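PDB 3RFW: putative peptidyl-prolyl cis-trans isomerase Cbf2 from Campylobacter jejuni, which probably catalyses cis-trans isomerisation of peptidyl-proline bonds and acts as a SurA-like chaperone. Local coordinates for residues I89-A94 against F229-K234; K97-Y100 against K106-K109. All coordinates share one frame; numbering follows the deposited sequence.

Interaction 1. Residues I89-A94 against F229-K234; sequences IKIDAA and FEEFKK
Ile89 lies across the base of the Glu231 side chain and the start of Phe232 on helix 216-246. The packing is tightest at Ile89 CG2, which sits 3.4 Å from Glu231 CG. The same methyl is 3.8 Å from Glu231 CB. The other branch of Ile89 runs along the helix: its CD1 comes to 3.9 Å from Phe232 CA. Further out, Ile89 CG1 meets the Phe232 ring obliquely, with CD1 of that ring 4.3 Å away. With CG1 beside the backbone N and CG2 opposite it (chi1 -40°), Ile89 straddles the two helix residues. Ile91 adds a lighter touch, its CD1 reaching 4.0 Å from Glu231 CB. Ile89 and Ile91 lie in the linker between helix 63-86 and helix 93-103. In this SurA-like protein the linker is laid over the long helix 216-246. Ile89 also touches Lys228 and Val235 of that helix, and Ile91 touches Leu227 and Lys228. Phe232 in turn packs on Ile85 and Leu86 of helix 63-86, so linker, helix 216-246 and helix 63-86 meet at Phe232 and Ile89. Beyond the two isoleucines the contact loosens. Glu231 offers its methylene groups to them, while its chain bends at chi2 (64°) and turns the carboxylate away. Lys90, between the two isoleucines, points away from the helix and is exposed. Farther along, beyond the contact, Asp92 is the N-cap of helix 93-103, its OD1 accepting a hydrogen bond from Lys95 N.

Interaction 2. Residues K97-Y100 against K106-K109; sequences KAFY and KYVK
Tyr107 projects toward helix 93-103 and meets Tyr100 and Phe99. Both segments fall within the sequence range of the parvulin-type (PpiC) isomerase family. Tyr107 is the centre of an inverse gamma turn, closed by a weak hydrogen bond from Val108 N to Lys106 O. Strand 108-120 starts directly after it. The CG of Tyr107 lies beside its backbone N and opposite the carbonyl carbon (chi1 -77°), which aims the ring at the helix. Both helix residues hold CG opposite the backbone N, with Phe99 at chi1 -175°. Being neighbours on a helix, they still leave it in different directions and meet different parts of Tyr107. Tyr100 takes the root and the CD2 side. Its CD2 is 3.9 Å from Tyr107 CD2, and its CE2 is 4.1 Å from Tyr107 CB. These two rings are near parallel, with planes at 23°, but are slid so far apart that they barely overlap. Their centroids are 5.7 Å apart, and the touch is oblique, between CD2 and CE2 of Tyr100 and the CB and CD2 of Tyr107. Phe99 takes the far end of Tyr107, and the two side chains cross at about a right angle. Tyr107 and Phe99 also touch helix 216-246, both on Ile223. Tyr100 also meets the ring of Phe216, and the backbone of Tyr107 is hydrogen-bonded to that of Ile214. The hydroxyl of Tyr100 bonds to Ile214 O, so both tyrosines are tied to Ile214, between strand 199-213 and helix 216-246. The Tyr107 hydroxyl approaches Phe99 at the ring edge and in its plane, with OH 3.6 Å from Phe99 CE2.

From the N terminus, the chain passes through helix 63-86 and reaches 89-94, linker and start of the next helix, where the first half of interaction 1 lies. Helix 93-103 continues and supplies residues 97-100. Interaction 2 then closes a short loop, with 106-109 only a few residues on. The chain runs on through strand 108-120 and the rest of the isomerase family region, returns along strand 199-213 and enters helix 216-246. There 229-234 closes the long loop of interaction 1, which encloses the short one without crossing it. The two centres are about 17 Å apart. Interaction 1 ties the linker to helix 216-246; interaction 2 ties helix 93-103 to the start of strand 108-120.

Interaction 1. Residues I89-A94 against F229-K234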
# COMPACT_ATOMS: atom_id res chain seq x y z
N ILE A 89 -2.60 -10.05 31.01
CA ILE A 89 -1.31 -9.41 30.79
C ILE A 89 -1.36 -7.93 31.16
O ILE A 89 -2.19 -7.19 30.64
CB ILE A 89 -0.79 -9.58 29.35
CG1 ILE A 89 -1.08 -10.99 28.83
CG2 ILE A 89 0.71 -9.28 29.29
CD1 ILE A 89 -0.00 -12.05 29.17
N LYS A 90 -0.53 -7.53 32.11
CA LYS A 90 -0.40 -6.11 32.46
C LYS A 90 1.06 -5.74 32.68
O LYS A 90 1.79 -6.43 33.39
CB LYS A 90 -1.24 -5.77 33.70
N ILE A 91 1.50 -4.69 32.00
CA ILE A 91 2.80 -4.12 32.28
C ILE A 91 2.61 -2.91 33.19
O ILE A 91 1.91 -1.95 32.84
CB ILE A 91 3.51 -3.70 30.98
CG1 ILE A 91 3.25 -4.73 29.87
CG2 ILE A 91 5.00 -3.49 31.23
CD1 ILE A 91 3.72 -6.15 30.19
N ASP A 92 3.17 -2.99 34.40
CA ASP A 92 3.09 -1.86 35.33
C ASP A 92 4.01 -0.69 34.91
O ASP A 92 4.96 -0.87 34.16
CB ASP A 92 3.37 -2.31 36.76
CG ASP A 92 4.68 -3.05 36.88
OD1 ASP A 92 5.63 -2.66 36.17
OD2 ASP A 92 4.74 -4.05 37.63
N ALA A 93 3.63 0.52 35.31
CA ALA A 93 4.46 1.71 35.06
C ALA A 93 5.96 1.43 35.10
O ALA A 93 6.69 1.82 34.19
CB ALA A 93 4.11 2.81 36.05
N ALA A 94 6.42 0.71 36.13
CA ALA A 94 7.87 0.60 36.37
C ALA A 94 8.64 -0.10 35.25
O ALA A 94 9.75 0.32 34.90
CB ALA A 94 8.15 -0.07 37.73
N PHE A 229 3.17 -7.22 24.26
CA PHE A 229 3.11 -8.18 23.20
C PHE A 229 4.14 -9.25 23.46
O PHE A 229 3.84 -10.43 23.36
CB PHE A 229 3.33 -7.51 21.84
CG PHE A 229 3.55 -8.49 20.70
CD1 PHE A 229 4.80 -8.62 20.11
CD2 PHE A 229 2.51 -9.30 20.25
CE1 PHE A 229 5.01 -9.53 19.06
CE2 PHE A 229 2.71 -10.20 19.20
CZ PHE A 229 3.96 -10.31 18.61
N GLU A 230 5.36 -8.83 23.85
CA GLU A 230 6.41 -9.79 24.18
C GLU A 230 5.99 -10.68 25.36
O GLU A 230 6.30 -11.87 25.40
CB GLU A 230 7.71 -9.07 24.54
CG GLU A 230 8.31 -8.26 23.41
CD GLU A 230 8.96 -9.16 22.35
OE1 GLU A 230 9.66 -10.12 22.76
OE2 GLU A 230 8.72 -8.93 21.14
N GLU A 231 5.39 -10.06 26.36
CA GLU A 231 4.91 -10.78 27.52
C GLU A 231 3.80 -11.76 27.11
O GLU A 231 3.84 -12.92 27.49
CB GLU A 231 4.42 -9.80 28.60
CG GLU A 231 3.81 -10.44 29.88
CD GLU A 231 4.81 -11.28 30.70
OE1 GLU A 231 6.02 -11.25 30.39
OE2 GLU A 231 4.35 -12.04 31.61
N PHE A 232 2.88 -11.30 26.27
CA PHE A 232 1.82 -12.17 25.75
C PHE A 232 2.36 -13.42 25.07
O PHE A 232 1.93 -14.53 25.36
CB PHE A 232 0.91 -11.40 24.79
CG PHE A 232 -0.19 -12.24 24.20
CD1 PHE A 232 -1.09 -12.90 25.02
CD2 PHE A 232 -0.36 -12.31 22.82
CE1 PHE A 232 -2.13 -13.64 24.49
CE2 PHE A 232 -1.38 -13.05 22.28
CZ PHE A 232 -2.28 -13.73 23.12
N LYS A 233 3.38 -13.23 24.24
CA LYS A 233 3.99 -14.34 23.54
C LYS A 233 4.68 -15.31 24.47
O LYS A 233 4.69 -16.52 24.23
CB LYS A 233 5.01 -13.82 22.53
CG LYS A 233 4.40 -13.32 21.24
CD LYS A 233 5.51 -12.78 20.29
N LYS A 234 5.32 -14.77 25.50
CA LYS A 234 5.98 -15.59 26.50
C LYS A 234 4.96 -16.43 27.27
O LYS A 234 5.17 -17.62 27.49
CB LYS A 234 6.74 -14.71 27.50
CG LYS A 234 7.52 -15.48 28.54
CD LYS A 234 8.08 -14.52 29.60
CE LYS A 234 8.51 -15.25 30.87
NZ LYS A 234 9.23 -14.34 31.80

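Interaction 2. Residues K97-Y100 against K106-K109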
# COMPACT_ATOMS: atom_id res chain seq x y z
N LYS A 97 8.89 2.53 32.10
CA LYS A 97 9.95 3.44 32.53
C LYS A 97 11.32 2.80 32.50
O LYS A 97 12.26 3.35 31.93
CB LYS A 97 9.66 3.91 33.95
CG LYS A 97 10.04 5.38 34.25
CD LYS A 97 10.73 6.06 33.05
N ALA A 98 11.44 1.64 33.15
CA ALA A 98 12.72 0.91 33.20
C ALA A 98 13.27 0.57 31.81
O ALA A 98 14.47 0.68 31.58
CB ALA A 98 12.60 -0.35 34.07
N PHE A 99 12.39 0.20 30.87
CA PHE A 99 12.86 -0.06 29.50
C PHE A 99 13.35 1.23 28.82
O PHE A 99 14.29 1.19 28.01
CB PHE A 99 11.75 -0.69 28.63
CG PHE A 99 12.22 -1.09 27.25
CD1 PHE A 99 12.70 -2.37 27.01
CD2 PHE A 99 12.19 -0.18 26.20
CE1 PHE A 99 13.20 -2.71 25.75
CE2 PHE A 99 12.64 -0.54 24.92
CZ PHE A 99 13.16 -1.80 24.71
N TYR A 100 12.60 2.31 28.99
CA TYR A 100 13.05 3.60 28.46
C TYR A 100 14.44 3.97 29.02
O TYR A 100 15.39 4.10 28.27
CB TYR A 100 12.07 4.72 28.75
CG TYR A 100 12.56 6.06 28.24
CD1 TYR A 100 13.22 6.96 29.09
CD2 TYR A 100 12.43 6.40 26.90
CE1 TYR A 100 13.65 8.21 28.62
CE2 TYR A 100 12.90 7.61 26.41
CZ TYR A 100 13.48 8.53 27.28
OH TYR A 100 13.96 9.72 26.78
N LYS A 106 19.29 5.12 22.70
CA LYS A 106 18.81 4.72 21.36
C LYS A 106 17.53 5.45 20.95
O LYS A 106 17.17 5.43 19.78
CB LYS A 106 18.59 3.20 21.28
CG LYS A 106 19.84 2.38 21.50
CD LYS A 106 19.51 1.01 22.07
CE LYS A 106 20.77 0.26 22.48
NZ LYS A 106 20.54 -0.53 23.72
N TYR A 107 16.84 6.05 21.92
CA TYR A 107 15.68 6.91 21.64
C TYR A 107 16.10 8.35 21.29
O TYR A 107 15.78 9.30 22.01
CB TYR A 107 14.70 6.89 22.81
CG TYR A 107 13.86 5.63 22.84
CD1 TYR A 107 12.95 5.38 21.83
CD2 TYR A 107 14.07 4.65 23.81
CE1 TYR A 107 12.21 4.20 21.80
CE2 TYR A 107 13.33 3.45 23.79
CZ TYR A 107 12.41 3.24 22.77
OH TYR A 107 11.69 2.07 22.69
N VAL A 108 16.82 8.49 20.19
CA VAL A 108 17.35 9.77 19.77
C VAL A 108 17.02 10.01 18.29
O VAL A 108 16.99 9.07 17.50
CB VAL A 108 18.88 9.83 19.95
CG1 VAL A 108 19.23 9.89 21.40
CG2 VAL A 108 19.55 8.64 19.31
N LYS A 109 16.86 11.27 17.90
CA LYS A 109 16.90 11.65 16.49
C LYS A 109 18.31 12.03 16.10
O LYS A 109 18.94 12.85 16.76
CB LYS A 109 15.96 12.82 16.22
CG LYS A 109 14.61 12.68 16.90
CD LYS A 109 13.55 13.58 16.27
CE LYS A 109 12.23 13.48 17.03
NZ LYS A 109 12.37 13.89 18.46